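Local coordinates for leucine aminopeptidase 2 (Saccharomyces cerevisiae, PDB 2XQ0), which cleaves amino-terminal residues, preferentially from di- and tripeptides, as a zinc-dependent M1-family aminopeptidase that also has low epoxide hydrolase activity in vitro, at residues A[30-41]-A[164-175]; A[175-184]-A[194-202]. One frame throughout, in Å; residues are numbered along the deposited sequence.

Contact 1 (30-41 with 164-175) and contact 2 (175-184 with 194-202) are neighbours in the N-terminal domain of this M1 aminopeptidase, their centres about 8 Å apart. Along the chain they come in series and share Leu-175, where the strand 165-172 gives way to 177-179. One large mixed sheet serves both: its order runs 28-40, 165-172, 193-199, 182-183, so 165-172 is paired in contact 1 on one side and borders 193-199 of contact 2 on the other. The separation Ile-171 N to Tyr-194 O, 2.8 Å, fits a backbone hydrogen bond across that border. Strand 177-179 belongs to a second, four-stranded sheet, so contact 2 also packs one sheet on another.

Contact 1: residues A[30-41]-A[164-175]; sequences VLHTDLNLSVSF and KSTFTASIESPL
A parallel strand pair inside the large mixed sheet of the N-terminal domain joins Thr-33 to Phe-167 and runs on, bridge by bridge, to Ser-38 and Glu-172; the strand axes come within 4.6 Å at 19°. Backbone bonds alternate between partners, the straightest being Leu-37 N to Ser-170 O at 177°. On the face carrying Asp-34 and Thr-168, the imidazole of His-32 spans two threonines at its edge: ND1 is hydrogen-bonded to Thr-166 OG1 at 2.8 Å, and NE2 donates over 2.9 Å to Thr-168 OG1, which lies close to the ring plane. Thr-168 OG1 passes its own proton to Asp-34 OD1 (2.7 Å), meeting the carboxylate on its anti side; chi1 of 41° places this hydroxyl between backbone N and carbonyl carbon, within range of both partners. A leucine in place of His-32 would probably leave both threonine hydroxyls without their ring-nitrogen partners and Thr-168 OG1 freer to turn. On the opposite face, Thr-33 CB sits over the Phe-167 ring, 3.9 Å from its centroid, and Leu-35 CD1 meets Phe-167 CD2 at 3.9 Å. Strand 45-56 flanks 30-41, strand 193-199 flanks 164-175, and Phe-179 and Val-177 of strand 177-179 pack against Ala-169 and Ile-171.

Contact 2: residues A[175-184]-A[194-202]; sequences LPVVFSGIRI and YRFEQKVPI
Phe-179 sets its CB over the middle of the Phe-196 ring, 3.2 Å from the centroid and 5° off the normal, a close CH-pi contact. The Phe-179 ring itself is tilted 34° to that of Phe-196, and its CD2 comes against Phe-196 CB at 3.4 Å. With CG anti to the backbone N, Phe-179 directs its ring along Phe-196 toward that residue's backbone. Round the rim of the Phe-196 ring, Val-177 O fits at the edge, in plane, while Arg-183 CD reaches CE1 of Phe-196 at 3.6 Å. Tyr-194 repeats the theme two residues earlier in each strand: Val-177 CB projects under one face of its ring, 4.1 Å from the centroid, and Val-177 CG2 touches Tyr-194 CD2. The phenol end extends over the Pro-176 backbone. Arg-183 folds back at its second torsion and lays one guanidinium face on Tyr-194 CD1, the two planes 54° apart; its NH2 also forms a salt bridge with Asp-186.

Tyr-194, Phe-196 and Arg-183 come from a beta hairpin, 182-183 with 193-199, at one margin of the large sheet, while Val-177 and Phe-179 meet it from the neighbouring four-stranded sheet. Ile-182 and Glu-197 form an antiparallel hydrogen-bonded pair and Arg-183 and Phe-196 a non-hydrogen-bonded one; Ile-182 N reaches Glu-197 O at 2.8 Å. An inverse gamma turn centred on Ser-180 carries the chain from strand 177-179 up to this hairpin. Beyond it Gly-181 lies against Glu-197 O, where a side-chain CB would clash. Beside the turn Gln-198 sends NE2 to Ser-180 O over 3.2 Å, arriving above the carbonyl plane; the same nitrogen also bonds Asn-280 OD1, while Gln-198 OE1 takes the N-H of Val-200.

Contact 1: residues A[30-41]-A[164-175]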
loop_
_atom_site.group_PDB
_atom_site.type_symbol
_atom_site.label_atom_id
_atom_site.label_comp_id
_atom_site.label_asym_id
_atom_site.label_seq_id
_atom_site.Cartn_x
_atom_site.Cartn_y
_atom_site.Cartn_z
ATOM N N VAL A 30 1.355 -12.346 23.581
ATOM C CA VAL A 30 0.027 -11.750 23.532
ATOM C C VAL A 30 -0.949 -12.798 23.033
ATOM O O VAL A 30 -0.965 -13.142 21.858
ATOM C CB VAL A 30 -0.038 -10.492 22.644
ATOM C CG1 VAL A 30 -1.464 -9.953 22.606
ATOM C CG2 VAL A 30 0.898 -9.430 23.160
ATOM N N LEU A 31 -1.760 -13.303 23.954
ATOM C CA LEU A 31 -2.680 -14.396 23.667
ATOM C C LEU A 31 -4.000 -13.922 23.077
ATOM O O LEU A 31 -4.653 -14.663 22.360
ATOM C CB LEU A 31 -2.940 -15.186 24.946
ATOM C CG LEU A 31 -1.626 -15.584 25.631
ATOM C CD1 LEU A 31 -1.884 -16.349 26.907
ATOM C CD2 LEU A 31 -0.754 -16.378 24.656
ATOM N N HIS A 32 -4.399 -12.690 23.390
ATOM C CA HIS A 32 -5.648 -12.134 22.867
ATOM C C HIS A 32 -5.717 -10.642 23.151
ATOM O O HIS A 32 -5.201 -10.179 24.175
ATOM C CB HIS A 32 -6.865 -12.829 23.486
ATOM C CG HIS A 32 -8.165 -12.393 22.880
ATOM N ND1 HIS A 32 -8.591 -12.834 21.648
ATOM C CD2 HIS A 32 -9.110 -11.528 23.321
ATOM C CE1 HIS A 32 -9.747 -12.265 21.353
ATOM N NE2 HIS A 32 -10.083 -11.466 22.352
ATOM N N THR A 33 -6.354 -9.901 22.249
ATOM C CA THR A 33 -6.549 -8.453 22.382
ATOM C C THR A 33 -8.007 -8.077 22.160
ATOM O O THR A 33 -8.597 -8.400 21.128
ATOM C CB THR A 33 -5.724 -7.666 21.354
ATOM O OG1 THR A 33 -4.346 -8.034 21.458
ATOM C CG2 THR A 33 -5.868 -6.158 21.579
ATOM N N ASP A 34 -8.591 -7.372 23.113
ATOM C CA ASP A 34 -9.972 -6.943 22.945
ATOM C C ASP A 34 -10.025 -5.423 22.936
ATOM O O ASP A 34 -9.449 -4.777 23.817
ATOM C CB ASP A 34 -10.844 -7.514 24.070
ATOM C CG ASP A 34 -12.294 -7.019 24.015
ATOM O OD1 ASP A 34 -13.005 -7.263 23.005
ATOM O OD2 ASP A 34 -12.730 -6.394 25.006
ATOM N N LEU A 35 -10.697 -4.864 21.933
ATOM C CA LEU A 35 -10.871 -3.422 21.817
ATOM C C LEU A 35 -12.319 -3.065 22.160
ATOM O O LEU A 35 -13.245 -3.607 21.579
ATOM C CB LEU A 35 -10.512 -2.950 20.398
ATOM C CG LEU A 35 -9.035 -3.057 20.025
ATOM C CD1 LEU A 35 -8.792 -3.030 18.505
ATOM C CD2 LEU A 35 -8.246 -1.948 20.727
ATOM N N ASN A 36 -12.510 -2.167 23.120
ATOM C CA ASN A 36 -13.841 -1.749 23.516
ATOM C C ASN A 36 -13.904 -0.240 23.340
ATOM O O ASN A 36 -13.441 0.516 24.193
ATOM C CB ASN A 36 -14.115 -2.178 24.964
ATOM C CG ASN A 36 -15.459 -1.703 25.470
ATOM O OD1 ASN A 36 -16.229 -1.092 24.738
ATOM N ND2 ASN A 36 -15.742 -1.975 26.741
ATOM N N LEU A 37 -14.453 0.193 22.208
ATOM C CA LEU A 37 -14.273 1.566 21.760
ATOM C C LEU A 37 -15.576 2.300 21.510
ATOM O O LEU A 37 -16.623 1.703 21.272
ATOM C CB LEU A 37 -13.429 1.605 20.471
ATOM C CG LEU A 37 -12.076 0.877 20.510
ATOM C CD1 LEU A 37 -11.482 0.802 19.101
ATOM C CD2 LEU A 37 -11.096 1.538 21.485
ATOM N N SER A 38 -15.478 3.622 21.547
ATOM C CA SER A 38 -16.587 4.492 21.223
ATOM C C SER A 38 -16.080 5.593 20.294
ATOM O O SER A 38 -15.070 6.227 20.569
ATOM C CB SER A 38 -17.169 5.093 22.511
ATOM O OG SER A 38 -18.283 5.917 22.216
ATOM N N VAL A 39 -16.797 5.819 19.205
ATOM C CA VAL A 39 -16.442 6.829 18.221
ATOM C C VAL A 39 -17.254 8.097 18.432
ATOM O O VAL A 39 -18.478 8.058 18.398
ATOM C CB VAL A 39 -16.761 6.326 16.806
ATOM C CG1 VAL A 39 -16.643 7.457 15.806
ATOM C CG2 VAL A 39 -15.876 5.131 16.446
ATOM N N SER A 40 -16.571 9.220 18.623
ATOM C CA SER A 40 -17.233 10.500 18.822
ATOM C C SER A 40 -16.854 11.453 17.715
ATOM O O SER A 40 -15.754 11.995 17.728
ATOM C CB SER A 40 -16.842 11.124 20.167
ATOM O OG SER A 40 -17.401 12.428 20.296
ATOM N N PHE A 41 -17.779 11.656 16.772
ATOM C CA PHE A 41 -17.615 12.623 15.684
ATOM C C PHE A 41 -17.622 14.036 16.233
ATOM O O PHE A 41 -16.954 14.924 15.708
ATOM C CB PHE A 41 -18.713 12.447 14.621
ATOM C CG PHE A 41 -18.662 11.110 13.924
ATOM C CD1 PHE A 41 -17.792 10.897 12.866
ATOM C CD2 PHE A 41 -19.466 10.062 14.345
ATOM C CE1 PHE A 41 -17.725 9.661 12.232
ATOM C CE2 PHE A 41 -19.404 8.825 13.727
ATOM C CZ PHE A 41 -18.534 8.624 12.663
ATOM N N LYS A 164 1.617 -10.862 16.900
ATOM C CA LYS A 164 0.318 -11.105 16.280
ATOM C C LYS A 164 -0.610 -11.736 17.306
ATOM O O LYS A 164 -0.186 -12.561 18.115
ATOM C CB LYS A 164 0.463 -12.027 15.062
ATOM C CG LYS A 164 1.594 -11.605 14.129
ATOM C CD LYS A 164 1.232 -11.833 12.671
ATOM C CE LYS A 164 1.518 -13.256 12.249
ATOM N NZ LYS A 164 1.351 -13.426 10.778
ATOM N N SER A 165 -1.872 -11.340 17.262
ATOM C CA SER A 165 -2.846 -11.670 18.295
ATOM C C SER A 165 -4.216 -11.774 17.663
ATOM O O SER A 165 -4.514 -11.028 16.742
ATOM C CB SER A 165 -2.884 -10.529 19.313
ATOM O OG SER A 165 -3.924 -10.698 20.242
ATOM N N THR A 166 -5.048 -12.695 18.149
ATOM C CA THR A 166 -6.458 -12.649 17.830
ATOM C C THR A 166 -7.070 -11.380 18.439
ATOM O O THR A 166 -6.547 -10.841 19.433
ATOM C CB THR A 166 -7.175 -13.899 18.364
ATOM O OG1 THR A 166 -6.931 -14.022 19.771
ATOM C CG2 THR A 166 -6.632 -15.146 17.667
ATOM N N PHE A 167 -8.161 -10.902 17.842
ATOM C CA PHE A 167 -8.884 -9.735 18.347
ATOM C C PHE A 167 -10.378 -9.992 18.497
ATOM O O PHE A 167 -10.980 -10.728 17.724
ATOM C CB PHE A 167 -8.747 -8.532 17.409
ATOM C CG PHE A 167 -7.441 -7.822 17.503
ATOM C CD1 PHE A 167 -6.314 -8.341 16.889
ATOM C CD2 PHE A 167 -7.346 -6.600 18.152
ATOM C CE1 PHE A 167 -5.114 -7.678 16.959
ATOM C CE2 PHE A 167 -6.130 -5.926 18.234
ATOM C CZ PHE A 167 -5.016 -6.463 17.639
ATOM N N THR A 168 -10.970 -9.360 19.497
ATOM C CA THR A 168 -12.405 -9.109 19.495
ATOM C C THR A 168 -12.546 -7.597 19.578
ATOM O O THR A 168 -11.644 -6.923 20.073
ATOM C CB THR A 168 -13.107 -9.754 20.702
ATOM O OG1 THR A 168 -12.296 -9.580 21.864
ATOM C CG2 THR A 168 -13.318 -11.246 20.469
ATOM N N ALA A 169 -13.671 -7.059 19.124
ATOM C CA ALA A 169 -13.851 -5.615 19.159
ATOM C C ALA A 169 -15.312 -5.232 19.266
ATOM O O ALA A 169 -16.148 -5.742 18.521
ATOM C CB ALA A 169 -13.230 -4.971 17.920
ATOM N N SER A 170 -15.621 -4.328 20.188
ATOM C CA SER A 170 -16.940 -3.717 20.201
ATOM C C SER A 170 -16.748 -2.251 19.942
ATOM O O SER A 170 -15.926 -1.602 20.594
ATOM C CB SER A 170 -17.634 -3.911 21.542
ATOM O OG SER A 170 -17.697 -5.283 21.858
ATOM N N ILE A 171 -17.500 -1.725 18.982
ATOM C CA ILE A 171 -17.330 -0.338 18.598
ATOM C C ILE A 171 -18.681 0.352 18.596
ATOM O O ILE A 171 -19.578 -0.012 17.849
ATOM C CB ILE A 171 -16.659 -0.202 17.235
ATOM C CG1 ILE A 171 -15.348 -0.998 17.230
ATOM C CG2 ILE A 171 -16.394 1.261 16.928
ATOM C CD1 ILE A 171 -14.671 -1.069 15.902
ATOM N N GLU A 172 -18.826 1.340 19.461
ATOM C CA GLU A 172 -20.073 2.094 19.524
ATOM C C GLU A 172 -19.937 3.314 18.617
ATOM O O GLU A 172 -18.930 4.009 18.669
ATOM C CB GLU A 172 -20.326 2.519 20.965
ATOM C CG GLU A 172 -21.649 3.230 21.169
ATOM C CD GLU A 172 -21.864 3.621 22.613
ATOM O OE1 GLU A 172 -20.858 3.758 23.345
ATOM O OE2 GLU A 172 -23.038 3.797 23.008
ATOM N N SER A 173 -20.938 3.555 17.781
ATOM C CA SER A 173 -20.939 4.707 16.878
ATOM C C SER A 173 -22.368 5.066 16.501
ATOM O O SER A 173 -23.222 4.187 16.417
ATOM C CB SER A 173 -20.152 4.385 15.601
ATOM O OG SER A 173 -20.081 5.515 14.739
ATOM N N PRO A 174 -22.644 6.360 16.264
ATOM C CA PRO A 174 -23.985 6.701 15.774
ATOM C C PRO A 174 -24.155 6.411 14.289
ATOM O O PRO A 174 -25.231 6.665 13.766
ATOM C CB PRO A 174 -24.084 8.206 16.033
ATOM C CG PRO A 174 -22.669 8.680 16.025
ATOM C CD PRO A 174 -21.841 7.556 16.582
ATOM N N LEU A 175 -23.107 5.907 13.630
ATOM C CA LEU A 175 -23.152 5.533 12.210
ATOM C C LEU A 175 -22.529 4.144 12.018
ATOM O O LEU A 175 -21.759 3.698 12.864
ATOM C CB LEU A 175 -22.384 6.559 11.366
ATOM C CG LEU A 175 -22.949 7.984 11.284
ATOM C CD1 LEU A 175 -21.946 8.957 10.682
ATOM C CD2 LEU A 175 -24.247 8.004 10.479
HETATM O O HOH W 1 -3.423 -15.090 19.701
#

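Contact 2: residues A[175-184]-A[194-202]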
loop_
_atom_site.group_PDB
_atom_site.type_symbol
_atom_site.label_atom_id
_atom_site.label_comp_id
_atom_site.label_asym_id
_atom_site.label_seq_id
_atom_site.Cartn_x
_atom_site.Cartn_y
_atom_site.Cartn_z
ATOM N N LEU A 175 -23.107 5.907 13.630
ATOM C CA LEU A 175 -23.152 5.533 12.210
ATOM C C LEU A 175 -22.529 4.144 12.018
ATOM O O LEU A 175 -21.759 3.698 12.864
ATOM C CB LEU A 175 -22.384 6.559 11.366
ATOM C CG LEU A 175 -22.949 7.984 11.284
ATOM C CD1 LEU A 175 -21.946 8.957 10.682
ATOM C CD2 LEU A 175 -24.247 8.004 10.479
ATOM N N PRO A 176 -22.875 3.456 10.924
ATOM C CA PRO A 176 -22.288 2.145 10.600
ATOM C C PRO A 176 -20.747 2.065 10.751
ATOM O O PRO A 176 -20.021 3.030 10.514
ATOM C CB PRO A 176 -22.718 1.935 9.146
ATOM C CG PRO A 176 -24.101 2.609 9.080
ATOM C CD PRO A 176 -23.972 3.818 9.994
ATOM N N VAL A 177 -20.270 0.906 11.179
ATOM C CA VAL A 177 -18.849 0.681 11.409
ATOM C C VAL A 177 -18.440 -0.561 10.648
ATOM O O VAL A 177 -19.157 -1.567 10.661
ATOM C CB VAL A 177 -18.527 0.419 12.911
ATOM C CG1 VAL A 177 -17.058 -0.005 13.105
ATOM C CG2 VAL A 177 -18.853 1.626 13.769
ATOM N N VAL A 178 -17.300 -0.490 9.980
ATOM C CA VAL A 178 -16.647 -1.706 9.523
ATOM C C VAL A 178 -15.292 -1.835 10.210
ATOM O O VAL A 178 -14.706 -0.840 10.650
ATOM C CB VAL A 178 -16.498 -1.763 8.008
ATOM C CG1 VAL A 178 -17.873 -1.648 7.340
ATOM C CG2 VAL A 178 -15.558 -0.665 7.533
ATOM N N PHE A 179 -14.824 -3.073 10.319
ATOM C CA PHE A 179 -13.653 -3.409 11.108
ATOM C C PHE A 179 -12.938 -4.552 10.397
ATOM O O PHE A 179 -13.560 -5.298 9.649
ATOM C CB PHE A 179 -14.079 -3.863 12.504
ATOM C CG PHE A 179 -12.938 -4.331 13.372
ATOM C CD1 PHE A 179 -12.152 -3.417 14.057
ATOM C CD2 PHE A 179 -12.673 -5.690 13.520
ATOM C CE1 PHE A 179 -11.078 -3.845 14.853
ATOM C CE2 PHE A 179 -11.620 -6.130 14.305
ATOM C CZ PHE A 179 -10.828 -5.214 14.988
ATOM N N SER A 180 -11.641 -4.684 10.647
ATOM C CA SER A 180 -10.847 -5.768 10.086
ATOM C C SER A 180 -11.091 -7.080 10.826
ATOM O O SER A 180 -10.183 -7.642 11.469
ATOM C CB SER A 180 -9.374 -5.406 10.189
ATOM O OG SER A 180 -9.051 -5.072 11.531
ATOM N N GLY A 181 -12.316 -7.564 10.741
ATOM C CA GLY A 181 -12.690 -8.831 11.329
ATOM C C GLY A 181 -14.080 -9.209 10.862
ATOM O O GLY A 181 -14.699 -8.492 10.087
ATOM N N ILE A 182 -14.572 -10.344 11.341
ATOM C CA ILE A 182 -15.877 -10.832 10.931
ATOM C C ILE A 182 -16.915 -10.340 11.921
ATOM O O ILE A 182 -16.767 -10.483 13.126
ATOM C CB ILE A 182 -15.907 -12.367 10.811
ATOM C CG1 ILE A 182 -14.915 -12.809 9.719
ATOM C CG2 ILE A 182 -17.323 -12.849 10.484
ATOM C CD1 ILE A 182 -14.835 -14.294 9.490
ATOM N N ARG A 183 -17.942 -9.699 11.396
ATOM C CA ARG A 183 -19.004 -9.157 12.221
ATOM C C ARG A 183 -19.733 -10.268 12.949
ATOM O O ARG A 183 -20.014 -11.317 12.371
ATOM C CB ARG A 183 -19.972 -8.394 11.328
ATOM C CG ARG A 183 -21.128 -7.781 12.052
ATOM C CD ARG A 183 -20.755 -6.457 12.674
ATOM N NE ARG A 183 -21.934 -5.889 13.310
ATOM C CZ ARG A 183 -22.867 -5.204 12.658
ATOM N NH1 ARG A 183 -22.732 -4.972 11.366
ATOM N NH2 ARG A 183 -23.923 -4.733 13.307
ATOM N N ILE A 184 -20.011 -10.050 14.229
ATOM C CA ILE A 184 -20.913 -10.910 14.981
ATOM C C ILE A 184 -22.314 -10.336 14.797
ATOM O O ILE A 184 -22.632 -9.277 15.331
ATOM C CB ILE A 184 -20.527 -10.959 16.457
ATOM C CG1 ILE A 184 -19.146 -11.599 16.596
ATOM C CG2 ILE A 184 -21.565 -11.735 17.251
ATOM C CD1 ILE A 184 -18.516 -11.420 17.952
ATOM N N TYR A 194 -21.273 -2.245 17.316
ATOM C CA TYR A 194 -20.835 -3.194 16.311
ATOM C C TYR A 194 -19.755 -4.105 16.894
ATOM O O TYR A 194 -18.700 -3.628 17.319
ATOM C CB TYR A 194 -20.311 -2.432 15.087
ATOM C CG TYR A 194 -21.362 -1.511 14.511
ATOM C CD1 TYR A 194 -22.106 -1.883 13.395
ATOM C CD2 TYR A 194 -21.641 -0.281 15.111
ATOM C CE1 TYR A 194 -23.070 -1.063 12.880
ATOM C CE2 TYR A 194 -22.608 0.553 14.596
ATOM C CZ TYR A 194 -23.321 0.153 13.485
ATOM O OH TYR A 194 -24.297 0.978 12.976
ATOM N N ARG A 195 -20.026 -5.412 16.916
ATOM C CA ARG A 195 -19.070 -6.383 17.455
ATOM C C ARG A 195 -18.436 -7.202 16.340
ATOM O O ARG A 195 -19.103 -7.528 15.345
ATOM C CB ARG A 195 -19.745 -7.305 18.467
ATOM C CG ARG A 195 -20.383 -6.572 19.635
ATOM C CD ARG A 195 -20.989 -7.563 20.606
ATOM N NE ARG A 195 -21.618 -6.905 21.747
ATOM C CZ ARG A 195 -20.964 -6.509 22.835
ATOM N NH1 ARG A 195 -19.654 -6.697 22.931
ATOM N NH2 ARG A 195 -21.617 -5.925 23.827
ATOM N N PHE A 196 -17.149 -7.521 16.499
ATOM C CA PHE A 196 -16.393 -8.228 15.457
ATOM C C PHE A 196 -15.464 -9.220 16.112
ATOM O O PHE A 196 -15.131 -9.091 17.286
ATOM C CB PHE A 196 -15.511 -7.265 14.647
ATOM C CG PHE A 196 -16.256 -6.145 14.005
ATOM C CD1 PHE A 196 -16.745 -6.270 12.709
ATOM C CD2 PHE A 196 -16.464 -4.957 14.684
ATOM C CE1 PHE A 196 -17.427 -5.242 12.110
ATOM C CE2 PHE A 196 -17.159 -3.916 14.089
ATOM C CZ PHE A 196 -17.634 -4.058 12.795
ATOM N N GLU A 197 -14.994 -10.174 15.331
ATOM C CA GLU A 197 -14.005 -11.127 15.809
ATOM C C GLU A 197 -12.967 -11.340 14.710
ATOM O O GLU A 197 -13.332 -11.503 13.540
ATOM C CB GLU A 197 -14.713 -12.443 16.100
ATOM C CG GLU A 197 -13.959 -13.369 16.997
ATOM C CD GLU A 197 -14.820 -14.531 17.445
ATOM O OE1 GLU A 197 -15.710 -14.943 16.659
ATOM O OE2 GLU A 197 -14.604 -15.017 18.580
ATOM N N GLN A 198 -11.681 -11.327 15.068
ATOM C CA GLN A 198 -10.629 -11.691 14.120
ATOM C C GLN A 198 -9.977 -12.926 14.701
ATOM O O GLN A 198 -9.206 -12.825 15.649
ATOM C CB GLN A 198 -9.593 -10.572 13.939
ATOM C CG GLN A 198 -8.471 -10.940 12.941
ATOM C CD GLN A 198 -9.036 -11.547 11.658
ATOM O OE1 GLN A 198 -9.061 -12.769 11.495
ATOM N NE2 GLN A 198 -9.522 -10.694 10.755
ATOM N N LYS A 199 -10.336 -14.099 14.189
ATOM C CA LYS A 199 -9.887 -15.348 14.806
ATOM C C LYS A 199 -8.510 -15.820 14.314
ATOM O O LYS A 199 -7.926 -16.732 14.896
ATOM C CB LYS A 199 -10.946 -16.452 14.668
ATOM C CG LYS A 199 -12.288 -16.084 15.285
ATOM C CD LYS A 199 -13.095 -17.306 15.736
ATOM C CE LYS A 199 -13.896 -17.915 14.603
ATOM N NZ LYS A 199 -14.925 -18.878 15.110
ATOM N N VAL A 200 -7.990 -15.195 13.257
ATOM C CA VAL A 200 -6.620 -15.446 12.805
ATOM C C VAL A 200 -5.727 -14.389 13.443
ATOM O O VAL A 200 -6.067 -13.214 13.383
ATOM C CB VAL A 200 -6.508 -15.291 11.260
ATOM C CG1 VAL A 200 -5.057 -15.449 10.806
ATOM C CG2 VAL A 200 -7.429 -16.254 10.550
ATOM N N PRO A 201 -4.604 -14.789 14.092
ATOM C CA PRO A 201 -3.800 -13.767 14.780
ATOM C C PRO A 201 -3.249 -12.736 13.798
ATOM O O PRO A 201 -2.806 -13.114 12.710
ATOM C CB PRO A 201 -2.641 -14.565 15.405
ATOM C CG PRO A 201 -3.075 -15.981 15.414
ATOM C CD PRO A 201 -4.099 -16.155 14.323
ATOM N N ILE A 202 -3.285 -11.458 14.169
ATOM C CA ILE A 202 -2.781 -10.394 13.293
ATOM C C ILE A 202 -1.907 -9.369 14.042
ATOM O O ILE A 202 -2.042 -9.212 15.256
ATOM C CB ILE A 202 -3.934 -9.682 12.524
ATOM C CG1 ILE A 202 -4.981 -9.049 13.473
ATOM C CG2 ILE A 202 -4.617 -10.658 11.538
ATOM C CD1 ILE A 202 -5.868 -7.983 12.781
HETATM O O HOH W 2 -22.952 -6.198 16.025
#